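Local coordinates for protein endo-1,4-beta-xylanase (Bacteroides thetaiotaomicron VPI-5482, PDB 3KST) that probably hydrolyses O-glycosidic bonds in xylan-type plant polysaccharides, as a calcium-binding member of glycosyl hydrolase family 43, at residues Y21-D26 with W61-Q66; Y28-N33 with K91-F96; P141-V146 with M164-E169. All blocks are in the same frame, centred on the assembly; numbering follows the deposited sequence. Where two conformers were deposited one is given.

How the interactions relate
All three contacts rest on side chains alone, without a hydrogen bond between the paired segments. Interaction 1 is partly buried and ties the loop between strands 17-19 and 27-32 to strand 60-69; it mixes a CH-pi contact with an oblique proline-guanidinium contact. Interactions 2 and 3 are buried. The former joins strands of two different sheets through an aromatic pair and a Met-aromatic contact, the latter lays a loop on strand 141-148 with purely apolar contacts. Interactions 1 and 2 reach the same sheet and meet where W61 CH2 lies 4.0 Å from V29 CG2. Interactions 2 and 3 meet at F96 CD2 and L143 CD1, 3.9 Å apart.

Interaction 1. Residues Y21-D26 with W61-Q66; sequences YLPIAD and WKREGQ
L22 and W61 make the main contact, a methyl group set over an indole. The CD2 methyl of L22 is 4.2 Å from the centroid of the five-membered ring of W61, and the line between them is only 10° off the ring normal; this places the C-H bonds over the face and meets the definition of a CH-pi contact. The first torsion of L22 carries CG opposite the backbone N (chi1 178°), directing the branch outward from the loop to the strand. The second contact is looser: P23 CG lies 4.2 Å from NH2 of R63, meeting the guanidinium obliquely.

Both partners on strand 60-69 are fixed from outside. W61 NE1 donates to L58 O, which restrains the rotation of the indole. R63 runs extended from CG to NE, which is long enough to bring its head group beside the proline; there NE forms a salt bridge with E18 and NH2 a hydrogen bond to G43 O. The guanidinium therefore spends its polarity on these partners and offers P23 mainly van der Waals contact.

On the loop side, P23 is the centre of an inverse gamma turn, with I24 N bonded to L22 O at 2.8 Å, so L22 and P23 present themselves from one tight bend. P302 and V304 of strand 293-305 also pack on L22.

Farther along, the same loop runs on to D26, the predicted proton acceptor, well away from this packing. The contact joins the segment entering strand 27-32 to strand 60-69, three strands over in the order 27-32, 35-41, 49-55, 60-69, an arrangement in keeping with the five-bladed beta-propeller of family 43.

Interaction 2. Residues Y28-N33 with K91-F96; sequences YVMFYN and KKFYLF
Aromatic packing between Y32 and F93 dominates. The pair is T-shaped: the edge of F93 points at the face of Y32, with centroids 4.9 Å apart and planes at 77°. F93 CZ leads the approach, displaced from the centre of the tyrosine ring toward its rim, and comes to 3.6 Å from Y32 CE2. Y86 of strand 80-87 meets both rings, so the pair belongs to a small aromatic cluster. Replacing Y32 by an alanine would probably deprive the F93 edge of the face it meets and open a gap beside Y86.

The backbones stay well apart: the nearest CA atoms, those of Y32 and F93, are 10.4 Å distant. Strand 27-32 pairs with strand 35-41, whereas strand 92-99 lies in the middle of a three-stranded antiparallel sheet, between strands 80-87 and 102-108. F93 thus meets M30 and Y32 between two separate sheets, as expected for neighbouring blades of the five-bladed beta-propeller of family 43.

The Met-aromatic contact comes from M30, present as selenomethionine. Its SE lies in the plane of the F93 ring, at the edge, 5.1 Å from the centroid and 3.9 Å from CD2 of F93.

Apolar contact completes this side. The M30 chain leaves the backbone extended, with CG opposite N (chi1 174°), and then bends at its last torsion (64°), which brings CE back against the phenylalanine, 3.7 Å from F93 CE2. The methyl arrives obliquely. Beyond the two segments, Y37 and Y39 of strand 35-41 and P111 pack on M30, while F115 covers part of F93.

Interaction 3. Residues P141-V146 with M164-E169; sequences PYLYFV and MSIKTE
L143 and I166 mark the closest backbone approach, their CA atoms 7.6 Å apart, with strand 141-148 on one side, an irregular loop on the other and no hydrogen bond between them.

I166 supplies the whole of the loop's contact and uses two branches. CD1, at the end of its longer branch, touches F145 CZ at 3.8 Å, meeting the ring obliquely; the two side chains come from opposite directions. Its CG2 methyl faces L143 CD2 at 4.3 Å, a looser approach. The division follows from chi1 of I166 (58°), which puts CG1 in the crowded position between N and the carbonyl carbon and turns CG2 opposite that carbon. On the strand, chi1 of F145 (55°) sets the ring where CZ meets I166 CD1.

Two residues apart on one strand, L143 and F145 both direct their side chains to the loop. I103 of strand 102-108 packs on each, L171 also touches F145, and T131 lies against L143. The F145 side chain is about 6 Å from that of D130, predicted to tune the acidity of the catalytic glutamate, but no direct contact follows from this.

Loop 164-169 links strands 152-158 and 172-175 of the same four-stranded antiparallel sheet. Its isoleucine packs on the same L143 and F145 that I103 of the neighbouring sheet touches, consistent with inter-blade packing in a five-bladed beta-propeller.

Interaction 1. Residues Y21-D26 with W61-Q66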
loop_
_atom_site.group_PDB
_atom_site.type_symbol
_atom_site.label_atom_id
_atom_site.label_comp_id
_atom_site.label_asym_id
_atom_site.label_seq_id
_atom_site.Cartn_x
_atom_site.Cartn_y
_atom_site.Cartn_z
ATOM N N TYR A 21 -4.618 -14.926 11.955
ATOM C CA TYR A 21 -4.777 -13.807 11.019
ATOM C C TYR A 21 -3.425 -13.187 10.794
ATOM O O TYR A 21 -2.491 -13.492 11.521
ATOM C CB TYR A 21 -5.675 -12.737 11.637
ATOM C CG TYR A 21 -6.962 -13.283 12.092
ATOM C CD1 TYR A 21 -7.094 -13.794 13.385
ATOM C CD2 TYR A 21 -8.062 -13.369 11.214
ATOM C CE1 TYR A 21 -8.285 -14.369 13.800
ATOM C CE2 TYR A 21 -9.259 -13.935 11.628
ATOM C CZ TYR A 21 -9.372 -14.423 12.924
ATOM O OH TYR A 21 -10.559 -14.959 13.344
ATOM N N LEU A 22 -3.319 -12.328 9.792
ATOM C CA LEU A 22 -2.112 -11.501 9.599
ATOM C C LEU A 22 -2.579 -10.120 10.107
ATOM O O LEU A 22 -3.272 -9.384 9.381
ATOM C CB LEU A 22 -1.653 -11.510 8.145
ATOM C CG LEU A 22 -0.439 -10.615 7.906
ATOM C CD1 LEU A 22 0.701 -10.937 8.887
ATOM C CD2 LEU A 22 0.027 -10.711 6.473
ATOM N N PRO A 23 -2.198 -9.758 11.350
ATOM C CA PRO A 23 -2.836 -8.652 12.026
ATOM C C PRO A 23 -2.365 -7.245 11.651
ATOM O O PRO A 23 -1.936 -6.476 12.524
ATOM C CB PRO A 23 -2.576 -8.996 13.495
ATOM C CG PRO A 23 -1.228 -9.565 13.474
ATOM C CD PRO A 23 -1.143 -10.362 12.214
ATOM N N ILE A 24 -2.491 -6.900 10.376
ATOM C CA ILE A 24 -2.137 -5.541 9.875
ATOM C C ILE A 24 -3.229 -5.007 8.943
ATOM O O ILE A 24 -4.005 -5.782 8.351
ATOM C CB ILE A 24 -0.788 -5.509 9.094
ATOM C CG1 ILE A 24 -0.806 -6.479 7.879
ATOM C CG2 ILE A 24 0.388 -5.860 10.026
ATOM C CD1 ILE A 24 0.485 -6.556 7.065
ATOM N N ALA A 25 -3.266 -3.678 8.834
ATOM C CA ALA A 25 -4.089 -2.968 7.860
ATOM C C ALA A 25 -3.123 -2.383 6.809
ATOM O O ALA A 25 -1.896 -2.422 6.965
ATOM C CB ALA A 25 -4.904 -1.863 8.530
ATOM N N ASP A 26 -3.701 -1.849 5.745
ATOM C CA ASP A 26 -2.972 -1.167 4.661
ATOM C C ASP A 26 -1.730 -1.951 4.188
ATOM O O ASP A 26 -0.624 -1.362 4.073
ATOM C CB ASP A 26 -2.568 0.219 5.196
ATOM C CG ASP A 26 -3.740 1.006 5.807
ATOM O OD1 ASP A 26 -4.907 0.912 5.311
ATOM O OD2 ASP A 26 -3.495 1.768 6.772
ATOM N N TRP A 61 3.133 -17.089 8.078
ATOM C CA TRP A 61 3.999 -15.916 8.270
ATOM C C TRP A 61 4.713 -15.995 9.610
ATOM O O TRP A 61 4.173 -16.552 10.564
ATOM C CB TRP A 61 3.173 -14.613 8.198
ATOM C CG TRP A 61 2.594 -14.421 6.826
ATOM C CD1 TRP A 61 1.503 -15.037 6.325
ATOM C CD2 TRP A 61 3.111 -13.606 5.771
ATOM N NE1 TRP A 61 1.287 -14.670 5.020
ATOM C CE2 TRP A 61 2.266 -13.785 4.651
ATOM C CE3 TRP A 61 4.221 -12.760 5.649
ATOM C CZ2 TRP A 61 2.511 -13.144 3.407
ATOM C CZ3 TRP A 61 4.454 -12.106 4.418
ATOM C CH2 TRP A 61 3.597 -12.305 3.326
ATOM N N LYS A 62 5.927 -15.462 9.682
ATOM C CA LYS A 62 6.644 -15.373 10.960
ATOM C C LYS A 62 7.029 -13.900 11.167
ATOM O O LYS A 62 7.344 -13.199 10.189
ATOM C CB LYS A 62 7.864 -16.301 11.035
ATOM C CG LYS A 62 9.258 -15.699 10.837
ATOM C CD LYS A 62 10.360 -16.756 10.923
ATOM C CE LYS A 62 11.664 -16.140 11.402
ATOM N NZ LYS A 62 12.817 -17.093 11.358
ATOM N N ARG A 63 7.026 -13.461 12.424
ATOM C CA ARG A 63 7.470 -12.102 12.761
ATOM C C ARG A 63 8.976 -11.993 12.668
ATOM O O ARG A 63 9.708 -12.886 13.118
ATOM C CB ARG A 63 7.049 -11.695 14.155
ATOM C CG ARG A 63 5.608 -11.342 14.249
ATOM C CD ARG A 63 5.292 -10.945 15.665
ATOM N NE ARG A 63 3.936 -10.443 15.786
ATOM C CZ ARG A 63 3.534 -9.221 15.417
ATOM N NH1 ARG A 63 4.383 -8.346 14.841
ATOM N NH2 ARG A 63 2.274 -8.875 15.618
ATOM N N GLU A 64 9.429 -10.915 12.043
ATOM C CA GLU A 64 10.856 -10.630 11.952
ATOM C C GLU A 64 11.313 -9.592 12.969
ATOM O O GLU A 64 12.515 -9.513 13.258
ATOM C CB GLU A 64 11.220 -10.209 10.533
ATOM C CG GLU A 64 11.084 -11.326 9.514
ATOM C CD GLU A 64 12.076 -12.457 9.675
ATOM O OE1 GLU A 64 13.106 -12.309 10.364
ATOM O OE2 GLU A 64 11.813 -13.523 9.096
ATOM N N GLY A 65 10.382 -8.850 13.560
ATOM C CA GLY A 65 10.718 -7.806 14.501
ATOM C C GLY A 65 10.036 -6.498 14.168
ATOM O O GLY A 65 9.066 -6.441 13.382
ATOM N N GLN A 66 10.556 -5.441 14.777
ATOM C CA GLN A 66 10.018 -4.090 14.590
ATOM C C GLN A 66 10.847 -3.379 13.520
ATOM O O GLN A 66 11.917 -2.849 13.830
ATOM C CB GLN A 66 10.101 -3.347 15.903
ATOM C CG GLN A 66 9.475 -1.958 15.905
ATOM C CD GLN A 66 8.034 -1.877 16.419
ATOM O OE1 GLN A 66 7.490 -2.815 17.016
ATOM N NE2 GLN A 66 7.436 -0.703 16.248
#

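Interaction 2. Residues Y28-N33 with K91-F96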
loop_
_atom_site.group_PDB
_atom_site.type_symbol
_atom_site.label_atom_id
_atom_site.label_comp_id
_atom_site.label_asym_id
_atom_site.label_seq_id
_atom_site.Cartn_x
_atom_site.Cartn_y
_atom_site.Cartn_z
ATOM N N TYR A 28 1.354 -4.141 2.522
ATOM C CA TYR A 28 2.275 -4.150 1.394
ATOM C C TYR A 28 3.216 -5.356 1.500
ATOM O O TYR A 28 3.777 -5.583 2.569
ATOM C CB TYR A 28 3.132 -2.872 1.379
ATOM C CG TYR A 28 3.982 -2.795 0.148
ATOM C CD1 TYR A 28 3.493 -2.208 -1.019
ATOM C CD2 TYR A 28 5.266 -3.388 0.116
ATOM C CE1 TYR A 28 4.288 -2.179 -2.210
ATOM C CE2 TYR A 28 6.061 -3.347 -1.054
ATOM C CZ TYR A 28 5.575 -2.762 -2.195
ATOM O OH TYR A 28 6.352 -2.757 -3.323
ATOM N N VAL A 29 3.448 -6.045 0.382
ATOM C CA VAL A 29 4.364 -7.182 0.274
ATOM C C VAL A 29 5.514 -6.897 -0.718
ATOM O O VAL A 29 5.280 -6.521 -1.880
ATOM C CB VAL A 29 3.592 -8.495 -0.102
ATOM C CG1 VAL A 29 4.516 -9.590 -0.676
ATOM C CG2 VAL A 29 2.841 -9.007 1.126
HETATM N N MSE A 30 6.747 -7.095 -0.243
HETATM C CA MSE A 30 7.943 -7.060 -1.077
HETATM C C MSE A 30 8.423 -8.497 -1.217
HETATM O O MSE A 30 8.577 -9.207 -0.201
HETATM C CB MSE A 30 9.075 -6.243 -0.448
HETATM C CG MSE A 30 10.387 -6.327 -1.269
HETATM SE SE MSE A 30 11.779 -5.298 -0.493
HETATM C CE MSE A 30 11.990 -6.230 1.174
ATOM N N PHE A 31 8.668 -8.915 -2.462
ATOM C CA PHE A 31 9.275 -10.220 -2.744
ATOM C C PHE A 31 10.760 -9.921 -2.990
ATOM O O PHE A 31 11.103 -9.254 -3.981
ATOM C CB PHE A 31 8.633 -10.889 -3.950
ATOM C CG PHE A 31 9.201 -12.244 -4.261
ATOM C CD1 PHE A 31 9.157 -13.265 -3.308
ATOM C CD2 PHE A 31 9.793 -12.508 -5.503
ATOM C CE1 PHE A 31 9.689 -14.526 -3.577
ATOM C CE2 PHE A 31 10.320 -13.775 -5.795
ATOM C CZ PHE A 31 10.261 -14.790 -4.833
ATOM N N TYR A 32 11.598 -10.344 -2.050
ATOM C CA TYR A 32 13.047 -10.124 -2.093
ATOM C C TYR A 32 13.767 -11.407 -1.737
ATOM O O TYR A 32 13.389 -12.059 -0.769
ATOM C CB TYR A 32 13.469 -9.022 -1.115
ATOM C CG TYR A 32 14.924 -8.658 -1.300
ATOM C CD1 TYR A 32 15.306 -7.820 -2.344
ATOM C CD2 TYR A 32 15.924 -9.191 -0.473
ATOM C CE1 TYR A 32 16.654 -7.483 -2.557
ATOM C CE2 TYR A 32 17.287 -8.869 -0.680
ATOM C CZ TYR A 32 17.638 -8.021 -1.734
ATOM O OH TYR A 32 18.947 -7.671 -1.959
ATOM N N ASN A 33 14.799 -11.744 -2.512
ATOM C CA ASN A 33 15.634 -12.955 -2.327
ATOM C C ASN A 33 14.846 -14.225 -1.923
ATOM O O ASN A 33 15.069 -14.827 -0.849
ATOM C CB ASN A 33 16.776 -12.668 -1.346
ATOM C CG ASN A 33 17.892 -13.697 -1.439
ATOM O OD1 ASN A 33 18.036 -14.547 -0.565
ATOM N ND2 ASN A 33 18.632 -13.667 -2.536
ATOM N N LYS A 91 21.269 0.376 -3.827
ATOM C CA LYS A 91 21.629 -0.886 -3.123
ATOM C C LYS A 91 21.311 -0.869 -1.624
ATOM O O LYS A 91 22.155 -1.170 -0.762
ATOM C CB LYS A 91 23.064 -1.337 -3.444
ATOM C CG LYS A 91 23.222 -1.669 -4.922
ATOM C CD LYS A 91 24.581 -2.274 -5.222
ATOM C CE LYS A 91 24.659 -2.790 -6.648
ATOM N NZ LYS A 91 23.748 -3.938 -6.902
ATOM N N LYS A 92 20.049 -0.511 -1.348
ATOM C CA LYS A 92 19.532 -0.295 0.000
ATOM C C LYS A 92 17.985 -0.359 -0.020
ATOM O O LYS A 92 17.362 -0.092 -1.058
ATOM C CB LYS A 92 19.990 1.099 0.447
ATOM C CG LYS A 92 19.982 1.391 1.928
ATOM C CD LYS A 92 20.585 2.765 2.284
ATOM C CE LYS A 92 22.060 2.918 1.862
ATOM N NZ LYS A 92 22.626 4.217 2.314
ATOM N N PHE A 93 17.396 -0.687 1.126
ATOM C CA PHE A 93 15.933 -0.735 1.283
ATOM C C PHE A 93 15.386 0.637 1.714
ATOM O O PHE A 93 15.960 1.305 2.573
ATOM C CB PHE A 93 15.525 -1.829 2.279
ATOM C CG PHE A 93 15.967 -3.195 1.853
ATOM C CD1 PHE A 93 17.261 -3.640 2.144
ATOM C CD2 PHE A 93 15.113 -4.022 1.119
ATOM C CE1 PHE A 93 17.691 -4.893 1.737
ATOM C CE2 PHE A 93 15.552 -5.281 0.690
ATOM C CZ PHE A 93 16.837 -5.711 1.007
ATOM N N TYR A 94 14.269 1.053 1.114
ATOM C CA TYR A 94 13.585 2.300 1.450
ATOM C C TYR A 94 12.174 1.990 1.950
ATOM O O TYR A 94 11.449 1.233 1.300
ATOM C CB TYR A 94 13.535 3.234 0.227
ATOM C CG TYR A 94 14.876 3.919 -0.058
ATOM C CD1 TYR A 94 16.013 3.173 -0.406
ATOM C CD2 TYR A 94 15.025 5.312 0.049
ATOM C CE1 TYR A 94 17.248 3.798 -0.639
ATOM C CE2 TYR A 94 16.265 5.944 -0.216
ATOM C CZ TYR A 94 17.364 5.164 -0.571
ATOM O OH TYR A 94 18.597 5.708 -0.813
ATOM N N LEU A 95 11.836 2.521 3.133
ATOM C CA LEU A 95 10.513 2.432 3.724
ATOM C C LEU A 95 9.836 3.808 3.597
ATOM O O LEU A 95 10.306 4.781 4.179
ATOM C CB LEU A 95 10.602 2.041 5.210
ATOM C CG LEU A 95 9.386 2.217 6.123
ATOM C CD1 LEU A 95 8.259 1.402 5.562
ATOM C CD2 LEU A 95 9.740 1.902 7.594
ATOM N N PHE A 96 8.731 3.859 2.854
ATOM C CA PHE A 96 7.933 5.066 2.674
ATOM C C PHE A 96 6.679 4.883 3.532
ATOM O O PHE A 96 6.054 3.836 3.502
ATOM C CB PHE A 96 7.587 5.276 1.209
ATOM C CG PHE A 96 8.707 5.877 0.432
ATOM C CD1 PHE A 96 9.782 5.098 -0.004
ATOM C CD2 PHE A 96 8.742 7.247 0.211
ATOM C CE1 PHE A 96 10.850 5.714 -0.707
ATOM C CE2 PHE A 96 9.785 7.833 -0.480
ATOM C CZ PHE A 96 10.830 7.075 -0.936
#

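Interaction 3. Residues P141-V146 with M164-E169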
loop_
_atom_site.group_PDB
_atom_site.type_symbol
_atom_site.label_atom_id
_atom_site.label_comp_id
_atom_site.label_asym_id
_atom_site.label_seq_id
_atom_site.Cartn_x
_atom_site.Cartn_y
_atom_site.Cartn_z
ATOM N N PRO A 141 11.902 8.708 -10.662
ATOM C CA PRO A 141 11.070 8.286 -9.514
ATOM C C PRO A 141 9.803 9.135 -9.386
ATOM O O PRO A 141 9.882 10.355 -9.531
ATOM C CB PRO A 141 12.003 8.533 -8.320
ATOM C CG PRO A 141 12.837 9.675 -8.738
ATOM C CD PRO A 141 13.056 9.510 -10.208
ATOM N N TYR A 142 8.660 8.488 -9.123
ATOM C CA TYR A 142 7.376 9.168 -8.868
ATOM C C TYR A 142 6.820 8.695 -7.536
ATOM O O TYR A 142 6.894 7.494 -7.245
ATOM C CB TYR A 142 6.351 8.879 -9.969
ATOM C CG TYR A 142 6.795 9.356 -11.311
ATOM C CD1 TYR A 142 6.600 10.679 -11.704
ATOM C CD2 TYR A 142 7.424 8.475 -12.210
ATOM C CE1 TYR A 142 7.019 11.123 -12.976
ATOM C CE2 TYR A 142 7.835 8.902 -13.461
ATOM C CZ TYR A 142 7.649 10.231 -13.832
ATOM O OH TYR A 142 8.059 10.615 -15.078
ATOM N N LEU A 143 6.283 9.620 -6.739
ATOM C CA LEU A 143 5.613 9.302 -5.470
ATOM C C LEU A 143 4.149 9.693 -5.574
ATOM O O LEU A 143 3.816 10.863 -5.900
ATOM C CB LEU A 143 6.258 10.010 -4.262
ATOM C CG LEU A 143 5.799 9.502 -2.878
ATOM C CD1 LEU A 143 6.310 8.091 -2.686
ATOM C CD2 LEU A 143 6.339 10.371 -1.711
ATOM N N TYR A 144 3.287 8.706 -5.318
ATOM C CA TYR A 144 1.841 8.844 -5.252
ATOM C C TYR A 144 1.519 8.947 -3.765
ATOM O O TYR A 144 2.135 8.267 -2.955
ATOM C CB TYR A 144 1.134 7.656 -5.916
ATOM C CG TYR A 144 1.547 7.564 -7.357
ATOM C CD1 TYR A 144 2.744 6.944 -7.712
ATOM C CD2 TYR A 144 0.792 8.174 -8.367
ATOM C CE1 TYR A 144 3.191 6.928 -9.038
ATOM C CE2 TYR A 144 1.225 8.142 -9.712
ATOM C CZ TYR A 144 2.423 7.512 -10.031
ATOM O OH TYR A 144 2.882 7.468 -11.322
ATOM N N PHE A 145 0.598 9.845 -3.423
ATOM C CA PHE A 145 0.231 10.117 -2.039
ATOM C C PHE A 145 -1.069 10.894 -2.043
ATOM O O PHE A 145 -1.465 11.410 -3.094
ATOM C CB PHE A 145 1.351 10.900 -1.320
ATOM C CG PHE A 145 1.756 12.164 -2.015
ATOM C CD1 PHE A 145 2.749 12.131 -3.014
ATOM C CD2 PHE A 145 1.199 13.394 -1.668
ATOM C CE1 PHE A 145 3.139 13.281 -3.667
ATOM C CE2 PHE A 145 1.606 14.560 -2.328
ATOM C CZ PHE A 145 2.586 14.488 -3.324
ATOM N N VAL A 146 -1.710 10.957 -0.884
ATOM C CA VAL A 146 -2.994 11.637 -0.688
ATOM C C VAL A 146 -2.795 13.011 -0.116
ATOM O O VAL A 146 -2.055 13.152 0.867
ATOM C CB VAL A 146 -3.878 10.875 0.346
ATOM C CG1 VAL A 146 -5.093 11.735 0.838
ATOM C CG2 VAL A 146 -4.341 9.519 -0.239
HETATM N N MSE A 164 14.322 11.565 -1.237
HETATM C CA MSE A 164 14.107 12.223 0.039
HETATM C C MSE A 164 13.135 13.418 -0.082
HETATM O O MSE A 164 12.596 13.875 0.901
HETATM C CB MSE A 164 15.490 12.690 0.550
HETATM C CG MSE A 164 15.647 12.728 2.039
HETATM SE SE MSE A 164 15.967 10.971 2.839
HETATM C CE MSE A 164 15.393 9.814 1.396
ATOM N N SER A 165 12.961 13.939 -1.293
ATOM C CA SER A 165 12.103 15.109 -1.520
ATOM C C SER A 165 11.283 14.941 -2.777
ATOM O O SER A 165 11.669 14.174 -3.674
ATOM C CB SER A 165 12.973 16.347 -1.742
ATOM O OG SER A 165 13.890 16.582 -0.693
ATOM N N ILE A 166 10.163 15.660 -2.829
ATOM C CA ILE A 166 9.352 15.750 -4.054
ATOM C C ILE A 166 9.665 17.066 -4.752
ATOM O O ILE A 166 10.033 18.044 -4.098
ATOM C CB ILE A 166 7.833 15.614 -3.820
ATOM C CG1 ILE A 166 7.247 16.643 -2.859
ATOM C CG2 ILE A 166 7.506 14.223 -3.281
ATOM C CD1 ILE A 166 5.705 16.718 -3.003
ATOM N N LYS A 167 9.522 17.081 -6.072
ATOM C CA LYS A 167 9.692 18.282 -6.882
ATOM C C LYS A 167 8.300 18.857 -6.957
ATOM O O LYS A 167 7.500 18.412 -7.772
ATOM C CB LYS A 167 10.243 17.928 -8.265
ATOM C CG LYS A 167 11.625 17.360 -8.214
ATOM C CD LYS A 167 12.188 17.249 -9.625
ATOM C CE LYS A 167 13.645 16.916 -9.607
ATOM N NZ LYS A 167 14.253 17.240 -10.931
ATOM N N THR A 168 8.018 19.854 -6.109
ATOM C CA THR A 168 6.652 20.429 -6.029
ATOM C C THR A 168 6.106 21.038 -7.310
ATOM O O THR A 168 4.888 21.026 -7.511
ATOM C CB THR A 168 6.436 21.366 -4.831
ATOM O OG1 THR A 168 7.351 22.461 -4.860
ATOM C CG2 THR A 168 6.657 20.589 -3.510
ATOM N N GLU A 169 6.991 21.527 -8.190
ATOM C CA GLU A 169 6.559 22.010 -9.503
ATOM C C GLU A 169 5.982 20.904 -10.422
ATOM O O GLU A 169 5.356 21.227 -11.427
ATOM C CB GLU A 169 7.698 22.755 -10.232
ATOM C CG GLU A 169 8.842 21.919 -10.882
ATOM C CD GLU A 169 9.848 21.283 -9.927
ATOM O OE1 GLU A 169 9.853 21.568 -8.697
ATOM O OE2 GLU A 169 10.669 20.498 -10.456
#